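PDB 5K5D: ParB domain protein nuclease from Sulfolobus solfataricus, which probably takes part in archaeal DNA partition as the ParB-type component of a pNOB8-like segregation machinery. Local coordinates for residues E24-V29 / D61-L66; K125-K130 / E174-E179. The protein carries 4 engineered substitutions. All blocks are in the same frame, centred on the assembly; numbering follows the deposited sequence.

Contact 1 of 2, residues E24-V29 / D61-L66; sequences EFKTMV and DGYTRL. Engineered in segment 24-29: M28 (natural residue Leu).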
ATOM      1  N   GLU B  24      -2.231 -13.810  -4.478  1.00 44.59           N
ATOM      2  CA  GLU B  24      -1.729 -12.687  -3.703  1.00 44.20           C
ATOM      3  C   GLU B  24      -1.519 -11.480  -4.603  1.00 45.95           C
ATOM      4  O   GLU B  24      -1.964 -10.379  -4.287  1.00 52.19           O
ATOM      5  CB  GLU B  24      -0.423 -13.038  -2.990  1.00 46.37           C
ATOM      6  CG  GLU B  24      -0.030 -12.012  -1.939  1.00 48.03           C
ATOM      7  CD  GLU B  24       1.469 -11.856  -1.795  1.00 55.56           C
ATOM      8  OE1 GLU B  24       2.166 -11.844  -2.830  1.00 60.13           O
ATOM      9  OE2 GLU B  24       1.952 -11.747  -0.648  1.00 56.43           O
ATOM     10  N   PHE B  25      -0.831 -11.685  -5.721  1.00 40.42           N
ATOM     11  CA  PHE B  25      -0.585 -10.599  -6.660  1.00 37.70           C
ATOM     12  C   PHE B  25      -1.906 -10.110  -7.221  1.00 39.21           C
ATOM     13  O   PHE B  25      -2.072  -8.926  -7.518  1.00 42.97           O
ATOM     14  CB  PHE B  25       0.328 -11.058  -7.794  1.00 36.50           C
ATOM     15  CG  PHE B  25       1.660 -11.564  -7.328  1.00 39.28           C
ATOM     16  CD1 PHE B  25       2.367 -12.496  -8.075  1.00 33.53           C
ATOM     17  CD2 PHE B  25       2.208 -11.113  -6.135  1.00 41.13           C
ATOM     18  CE1 PHE B  25       3.595 -12.966  -7.642  1.00 36.34           C
ATOM     19  CE2 PHE B  25       3.436 -11.579  -5.697  1.00 37.97           C
ATOM     20  CZ  PHE B  25       4.129 -12.507  -6.450  1.00 35.75           C
ATOM     21  N   LYS B  26      -2.847 -11.037  -7.350  1.00 40.05           N
ATOM     22  CA  LYS B  26      -4.163 -10.738  -7.898  1.00 43.91           C
ATOM     23  C   LYS B  26      -4.911  -9.722  -7.045  1.00 40.41           C
ATOM     24  O   LYS B  26      -5.749  -8.978  -7.550  1.00 34.88           O
ATOM     25  CB  LYS B  26      -4.988 -12.017  -8.014  1.00 50.51           C
ATOM     26  CG  LYS B  26      -6.406 -11.804  -8.515  1.00 54.16           C
ATOM     27  CD  LYS B  26      -7.133 -13.135  -8.635  1.00 61.90           C
ATOM     28  CE  LYS B  26      -8.475 -12.975  -9.326  1.00 65.28           C
ATOM     29  NZ  LYS B  26      -9.153 -14.289  -9.509  1.00 65.39           N
ATOM     30  N   THR B  27      -4.595  -9.683  -5.756  1.00 34.73           N
ATOM     31  CA  THR B  27      -5.311  -8.818  -4.831  1.00 32.35           C
ATOM     32  C   THR B  27      -4.431  -7.745  -4.204  1.00 32.36           C
ATOM     33  O   THR B  27      -4.868  -7.041  -3.299  1.00 41.94           O
ATOM     34  CB  THR B  27      -5.973  -9.631  -3.706  1.00 44.49           C
ATOM     35  OG1 THR B  27      -4.962 -10.243  -2.893  1.00 47.98           O
ATOM     36  CG2 THR B  27      -6.887 -10.704  -4.295  1.00 43.74           C
HETATM   37  N   MSE B  28      -3.199  -7.615  -4.688  1.00 41.95           N
HETATM   38  CA  MSE B  28      -2.277  -6.597  -4.183  1.00 45.43           C
HETATM   39  C   MSE B  28      -2.838  -5.186  -4.320  1.00 49.67           C
HETATM   40  O   MSE B  28      -2.875  -4.423  -3.350  1.00 45.13           O
HETATM   41  CB  MSE B  28      -0.928  -6.674  -4.902  1.00 48.17           C
HETATM   42  CG  MSE B  28       0.044  -7.680  -4.306  1.00 64.15           C
HETATM   43 SE   MSE B  28       0.421  -7.332  -2.420  1.00 71.76          SE
HETATM   44  CE  MSE B  28       0.719  -5.415  -2.521  1.00109.84           C
ATOM     45  N   VAL B  29      -3.265  -4.843  -5.531  1.00 43.88           N
ATOM     46  CA  VAL B  29      -3.746  -3.498  -5.810  1.00 46.74           C
ATOM     47  C   VAL B  29      -5.195  -3.329  -5.384  1.00 49.15           C
ATOM     48  O   VAL B  29      -6.056  -4.123  -5.770  1.00 42.53           O
ATOM     49  CB  VAL B  29      -3.590  -3.129  -7.298  1.00 50.65           C
ATOM     50  CG1 VAL B  29      -4.250  -1.794  -7.581  1.00 50.56           C
ATOM     51  CG2 VAL B  29      -2.110  -3.097  -7.683  1.00 45.29           C
ATOM     52  N   ASP B  61       1.695  -8.435 -12.727  1.00 28.90           N
ATOM     53  CA  ASP B  61       0.903  -7.229 -12.878  1.00 39.18           C
ATOM     54  C   ASP B  61       0.046  -7.294 -14.139  1.00 41.12           C
ATOM     55  O   ASP B  61       0.542  -7.617 -15.218  1.00 37.14           O
ATOM     56  CB  ASP B  61       1.818  -6.014 -12.968  1.00 37.97           C
ATOM     57  CG  ASP B  61       1.054  -4.720 -12.942  1.00 45.65           C
ATOM     58  OD1 ASP B  61       0.254  -4.534 -12.002  1.00 51.78           O
ATOM     59  OD2 ASP B  61       1.243  -3.895 -13.861  1.00 48.67           O
ATOM     60  N   GLY B  62      -1.238  -6.985 -14.000  1.00 45.17           N
ATOM     61  CA  GLY B  62      -2.118  -6.886 -15.151  1.00 50.74           C
ATOM     62  C   GLY B  62      -3.315  -7.810 -15.078  1.00 49.73           C
ATOM     63  O   GLY B  62      -3.780  -8.311 -16.101  1.00 52.91           O
ATOM     64  N   TYR B  63      -3.827  -8.024 -13.871  1.00 37.20           N
ATOM     65  CA  TYR B  63      -4.908  -8.984 -13.668  1.00 34.80           C
ATOM     66  C   TYR B  63      -6.244  -8.535 -14.254  1.00 36.93           C
ATOM     67  O   TYR B  63      -6.965  -9.326 -14.854  1.00 38.64           O
ATOM     68  CB  TYR B  63      -5.041  -9.346 -12.187  1.00 30.10           C
ATOM     69  CG  TYR B  63      -3.990 -10.339 -11.750  1.00 35.76           C
ATOM     70  CD1 TYR B  63      -2.729  -9.918 -11.341  1.00 30.87           C
ATOM     71  CD2 TYR B  63      -4.248 -11.700 -11.780  1.00 33.66           C
ATOM     72  CE1 TYR B  63      -1.761 -10.828 -10.961  1.00 30.14           C
ATOM     73  CE2 TYR B  63      -3.292 -12.616 -11.400  1.00 35.30           C
ATOM     74  CZ  TYR B  63      -2.049 -12.177 -10.992  1.00 37.45           C
ATOM     75  OH  TYR B  63      -1.099 -13.097 -10.612  1.00 35.80           O
ATOM     76  N   THR B  64      -6.575  -7.265 -14.085  1.00 37.65           N
ATOM     77  CA  THR B  64      -7.791  -6.748 -14.687  1.00 43.87           C
ATOM     78  C   THR B  64      -7.674  -6.800 -16.212  1.00 43.30           C
ATOM     79  O   THR B  64      -8.527  -7.379 -16.887  1.00 51.19           O
ATOM     80  CB  THR B  64      -8.109  -5.324 -14.193  1.00 47.81           C
ATOM     81  OG1 THR B  64      -8.355  -5.361 -12.780  1.00 48.91           O
ATOM     82  CG2 THR B  64      -9.337  -4.770 -14.896  1.00 46.35           C
ATOM     83  N   ARG B  65      -6.604  -6.217 -16.745  1.00 36.93           N
ATOM     84  CA  ARG B  65      -6.343  -6.240 -18.180  1.00 32.92           C
ATOM     85  C   ARG B  65      -6.453  -7.641 -18.777  1.00 35.77           C
ATOM     86  O   ARG B  65      -7.063  -7.826 -19.828  1.00 39.93           O
ATOM     87  CB  ARG B  65      -4.969  -5.644 -18.485  1.00 38.04           C
ATOM     88  CG  ARG B  65      -4.878  -4.152 -18.235  1.00 40.39           C
ATOM     89  CD  ARG B  65      -3.465  -3.639 -18.452  1.00 39.68           C
ATOM     90  NE  ARG B  65      -2.568  -4.038 -17.373  1.00 38.97           N
ATOM     91  CZ  ARG B  65      -1.278  -3.726 -17.319  1.00 49.34           C
ATOM     92  NH1 ARG B  65      -0.724  -3.011 -18.290  1.00 47.13           N
ATOM     93  NH2 ARG B  65      -0.537  -4.129 -16.294  1.00 61.57           N
ATOM     94  N   LEU B  66      -5.858  -8.628 -18.118  1.00 40.12           N
ATOM     95  CA  LEU B  66      -5.940 -10.000 -18.605  1.00 41.35           C
ATOM     96  C   LEU B  66      -7.387 -10.484 -18.615  1.00 51.69           C
ATOM     97  O   LEU B  66      -7.823 -11.148 -19.558  1.00 51.50           O
ATOM     98  CB  LEU B  66      -5.083 -10.946 -17.759  1.00 36.14           C
ATOM     99  CG  LEU B  66      -5.153 -12.404 -18.228  1.00 36.75           C
ATOM    100  CD1 LEU B  66      -4.589 -12.542 -19.634  1.00 39.51           C
ATOM    101  CD2 LEU B  66      -4.440 -13.347 -17.274  1.00 36.89           C
TER

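Contact 2 of 2, residues K125-K130 / E174-E179; sequences KMQASK and ERILKE. Engineered in segment 125-130: M126 (natural residue Ile).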
ATOM      1  N   LYS B 125       9.373  -8.200   5.798  1.00 56.77           N
ATOM      2  CA  LYS B 125       9.454  -9.613   6.142  1.00 57.32           C
ATOM      3  C   LYS B 125      10.523 -10.316   5.310  1.00 68.56           C
ATOM      4  O   LYS B 125      11.176 -11.248   5.780  1.00 75.31           O
ATOM      5  CB  LYS B 125       8.102 -10.288   5.929  1.00 54.85           C
ATOM      6  CG  LYS B 125       6.948  -9.638   6.679  1.00 51.72           C
ATOM      7  CD  LYS B 125       5.652 -10.368   6.375  1.00 54.54           C
ATOM      8  CE  LYS B 125       4.469  -9.789   7.132  1.00 52.25           C
ATOM      9  NZ  LYS B 125       3.217 -10.515   6.777  1.00 45.73           N
HETATM   10  N   MSE B 126      10.694  -9.862   4.072  1.00 70.83           N
HETATM   11  CA  MSE B 126      11.710 -10.406   3.174  1.00 75.45           C
HETATM   12  C   MSE B 126      13.125 -10.104   3.661  1.00 74.39           C
HETATM   13  O   MSE B 126      14.087 -10.753   3.250  1.00 74.82           O
HETATM   14  CB  MSE B 126      11.529  -9.840   1.762  1.00 79.90           C
HETATM   15  CG  MSE B 126      10.370 -10.435   0.978  1.00 81.22           C
HETATM   16 SE   MSE B 126      10.755 -12.225   0.298  1.00151.70          SE
HETATM   17  CE  MSE B 126       9.270 -13.189   1.124  1.00 93.44           C
ATOM     18  N   GLN B 127      13.252  -9.107   4.530  1.00 73.75           N
ATOM     19  CA  GLN B 127      14.557  -8.710   5.041  1.00 79.28           C
ATOM     20  C   GLN B 127      14.806  -9.268   6.440  1.00 83.93           C
ATOM     21  O   GLN B 127      15.952  -9.393   6.874  1.00 88.64           O
ATOM     22  CB  GLN B 127      14.685  -7.186   5.042  1.00 79.19           C
ATOM     23  CG  GLN B 127      14.570  -6.551   3.665  1.00 80.06           C
ATOM     24  CD  GLN B 127      14.641  -5.035   3.714  1.00 84.21           C
ATOM     25  OE1 GLN B 127      14.679  -4.436   4.791  1.00 86.66           O
ATOM     26  NE2 GLN B 127      14.660  -4.404   2.544  1.00 83.59           N
ATOM     27  N   ALA B 128      13.729  -9.596   7.145  1.00 80.67           N
ATOM     28  CA  ALA B 128      13.840 -10.232   8.451  1.00 84.77           C
ATOM     29  C   ALA B 128      14.062 -11.735   8.292  1.00 92.23           C
ATOM     30  O   ALA B 128      14.431 -12.425   9.244  1.00 90.85           O
ATOM     31  CB  ALA B 128      12.598  -9.961   9.282  1.00 81.50           C
ATOM     32  N   SER B 129      13.834 -12.235   7.080  1.00 97.03           N
ATOM     33  CA  SER B 129      14.028 -13.650   6.782  1.00 97.13           C
ATOM     34  C   SER B 129      15.387 -13.899   6.134  1.00 98.58           C
ATOM     35  O   SER B 129      15.773 -15.043   5.901  1.00 95.21           O
ATOM     36  CB  SER B 129      12.909 -14.169   5.876  1.00 94.75           C
ATOM     37  OG  SER B 129      12.946 -13.539   4.607  1.00 95.20           O
ATOM     38  N   LYS B 130      16.105 -12.819   5.838  1.00103.25           N
ATOM     39  CA  LYS B 130      17.451 -12.919   5.281  1.00104.68           C
ATOM     40  C   LYS B 130      18.501 -12.548   6.322  1.00105.65           C
ATOM     41  O   LYS B 130      19.512 -13.235   6.469  1.00105.83           O
ATOM     42  CB  LYS B 130      17.603 -12.036   4.038  1.00103.05           C
ATOM     43  CG  LYS B 130      17.049 -12.654   2.759  1.00103.26           C
ATOM     44  CD  LYS B 130      17.474 -11.857   1.529  1.00104.26           C
ATOM     45  CE  LYS B 130      17.062 -12.560   0.241  1.00101.44           C
ATOM     46  NZ  LYS B 130      17.550 -11.851  -0.978  1.00 95.77           N
ATOM     47  N   GLU B 174      10.698   3.472   7.408  1.00 41.56           N
ATOM     48  CA  GLU B 174      10.774   4.693   6.618  1.00 50.06           C
ATOM     49  C   GLU B 174      11.856   4.605   5.545  1.00 51.29           C
ATOM     50  O   GLU B 174      11.668   5.079   4.425  1.00 55.74           O
ATOM     51  CB  GLU B 174      11.032   5.901   7.517  1.00 54.87           C
ATOM     52  CG  GLU B 174      11.117   7.215   6.767  1.00 57.36           C
ATOM     53  CD  GLU B 174      11.494   8.370   7.673  1.00 69.62           C
ATOM     54  OE1 GLU B 174      12.357   9.183   7.275  1.00 79.51           O
ATOM     55  OE2 GLU B 174      10.929   8.463   8.782  1.00 64.51           O
ATOM     56  N   ARG B 175      12.990   4.005   5.892  1.00 47.88           N
ATOM     57  CA  ARG B 175      14.087   3.875   4.943  1.00 52.81           C
ATOM     58  C   ARG B 175      13.656   2.964   3.806  1.00 50.47           C
ATOM     59  O   ARG B 175      14.028   3.168   2.650  1.00 41.36           O
ATOM     60  CB  ARG B 175      15.341   3.326   5.627  1.00 59.52           C
ATOM     61  CG  ARG B 175      15.629   1.860   5.332  1.00 73.49           C
ATOM     62  CD  ARG B 175      16.875   1.373   6.065  1.00 83.03           C
ATOM     63  NE  ARG B 175      16.811   1.656   7.497  1.00 85.76           N
ATOM     64  CZ  ARG B 175      17.311   0.867   8.442  1.00 84.58           C
ATOM     65  NH1 ARG B 175      17.909  -0.270   8.111  1.00 83.65           N
ATOM     66  NH2 ARG B 175      17.208   1.210   9.718  1.00 82.62           N
ATOM     67  N   ILE B 176      12.859   1.957   4.148  1.00 50.40           N
ATOM     68  CA  ILE B 176      12.319   1.040   3.157  1.00 49.16           C
ATOM     69  C   ILE B 176      11.426   1.783   2.168  1.00 50.78           C
ATOM     70  O   ILE B 176      11.493   1.549   0.963  1.00 47.71           O
ATOM     71  CB  ILE B 176      11.534  -0.098   3.823  1.00 46.49           C
ATOM     72  CG1 ILE B 176      12.498  -1.027   4.563  1.00 47.45           C
ATOM     73  CG2 ILE B 176      10.730  -0.862   2.790  1.00 41.66           C
ATOM     74  CD1 ILE B 176      11.867  -2.307   5.047  1.00 47.67           C
ATOM     75  N   LEU B 177      10.599   2.687   2.686  1.00 50.31           N
ATOM     76  CA  LEU B 177       9.749   3.520   1.849  1.00 46.53           C
ATOM     77  C   LEU B 177      10.582   4.315   0.859  1.00 54.40           C
ATOM     78  O   LEU B 177      10.291   4.331  -0.339  1.00 55.76           O
ATOM     79  CB  LEU B 177       8.932   4.486   2.703  1.00 45.89           C
ATOM     80  CG  LEU B 177       8.010   3.841   3.731  1.00 47.90           C
ATOM     81  CD1 LEU B 177       7.262   4.909   4.526  1.00 38.64           C
ATOM     82  CD2 LEU B 177       7.051   2.894   3.034  1.00 45.42           C
ATOM     83  N   LYS B 178      11.616   4.983   1.366  1.00 52.18           N
ATOM     84  CA  LYS B 178      12.472   5.803   0.519  1.00 48.59           C
ATOM     85  C   LYS B 178      13.059   4.979  -0.621  1.00 47.85           C
ATOM     86  O   LYS B 178      13.055   5.410  -1.772  1.00 52.88           O
ATOM     87  CB  LYS B 178      13.575   6.482   1.335  1.00 51.83           C
ATOM     88  CG  LYS B 178      13.089   7.661   2.166  1.00 54.58           C
ATOM     89  CD  LYS B 178      14.247   8.440   2.777  1.00 59.14           C
ATOM     90  CE  LYS B 178      15.096   7.557   3.685  1.00 65.85           C
ATOM     91  NZ  LYS B 178      16.174   8.323   4.378  1.00 60.31           N
ATOM     92  N   GLU B 179      13.543   3.785  -0.300  1.00 47.58           N
ATOM     93  CA  GLU B 179      14.103   2.892  -1.311  1.00 53.36           C
ATOM     94  C   GLU B 179      13.118   2.626  -2.445  1.00 54.29           C
ATOM     95  O   GLU B 179      13.509   2.533  -3.607  1.00 52.91           O
ATOM     96  CB  GLU B 179      14.530   1.569  -0.675  1.00 57.59           C
ATOM     97  CG  GLU B 179      15.654   1.707   0.336  1.00 64.81           C
ATOM     98  CD  GLU B 179      15.893   0.429   1.113  1.00 70.83           C
ATOM     99  OE1 GLU B 179      15.027  -0.471   1.054  1.00 72.43           O
ATOM    100  OE2 GLU B 179      16.942   0.323   1.781  1.00 73.61           O
TER

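Contact 1 of 2, residues E24-V29 / D61-L66
Y63 lays one face of its ring against the backbone of K26. The CA of K26 stands 3.7 Å from the centroid of the Y63 ring and only 6° off its normal, a CH-pi contact over the middle of the face. The K26 side chain then leaves across the ring at about a right angle to the tyrosine, its CB 3.8 Å from Y63 CE2. With CG anti to the backbone N (chi1 177°) and the chain extended beyond it, K26 brushes the ring only with its first carbons and carries NZ off to a salt bridge with E21. F25 completes the contact at the hydroxyl end: its CB lies 3.8 Å from Y63 OH, which sits near the plane of the phenylalanine ring, at its edge. That ring itself turns away, with CG anti to the carbonyl carbon (chi1 -59°), and packs on A93 and I97 of helix 90-99. No hydrogen bond joins the two segments; Y63 OH is instead bonded to the O of L59 and the N of D22, which fixes the far end of the ring. A leucine here would probably leave those two backbone groups without their hydroxyl partner and strip K26 CA of its aromatic face. Within 61-66, R65 NH2 makes a salt bridge to D61 OD2 at 3.0 Å, spanning G62, the N-cap residue. Backbone N-H groups of G62, Y63 and R65 gather round a citrate, probably from the crystallisation liquor, as helix N-termini do with anions; the Y63 ring joins this helix start to helix 23-26 within the ParB-like N-terminal fold.

Contact 2 of 2, residues K125-K130 / E174-E179
The backbones stay well apart where the end of helix 109-128 passes helix 170-180, the nearest CA atoms, those of Q127 and I176, being 10.2 Å from each other. Side chains span this gap from opposite directions. Q127 has CG anti to the carbonyl carbon (chi1 -61°) and an extended chain beyond, which carries its amide across to the other helix. There OE1 meets the CD1 methyl of I176 at 3.5 Å, and the amide carbon CD follows at 4.1 Å from the same CD1. I176 likewise sends its longer branch toward the glutamine, CG1 lying anti to the carbonyl carbon (chi1 -70°), so that the methyl at the end of that branch does the touching. I176, buried, also packs on I123, one turn earlier in helix 109-128. At the exposed margin the other end of the amide looks to E179: Q127 NE2 and E179 OE1 are 4.2 Å apart, too far to count as a hydrogen bond. Within 125-130, S129 OG donates to the O of K125 at 3.1 Å, in the carbonyl plane and on a lone pair. K125 directs its own NZ to a salt bridge with D163. Next to I176, L177 packs on F116 and A120, placing the more apolar part of this helix pair farther back along helix 109-128. Across 125-130 and 174-179 themselves, an amide oxygen against a methyl and a distant amide-carboxylate pair imply a light van der Waals contact, with at most a weak electrostatic attraction at its edge.

From the N terminus the chain runs through strand 9-15 to helix 23-26, then through helix 37-45 and the antiparallel strands 51-53 and 59-61, before contact 1 closes that loop at the start of helix 63-71. Strand 76-82 and helix 90-99 follow, and helix 109-128 leads to contact 2, which closes a second loop, partly unmodelled, through strands 159-161 and 167-169 onto helix 170-180. The loops lie in series, neither nested nor crossed, with centres 23 Å apart. Contact 1 works inside the ParB-like N-terminal region; contact 2 joins two later helices. Helix 109-128 ties the two parts together: it carries segment 125-130, and the engineered selenomethionine M28 of segment 24-29 packs on its L115 and I119.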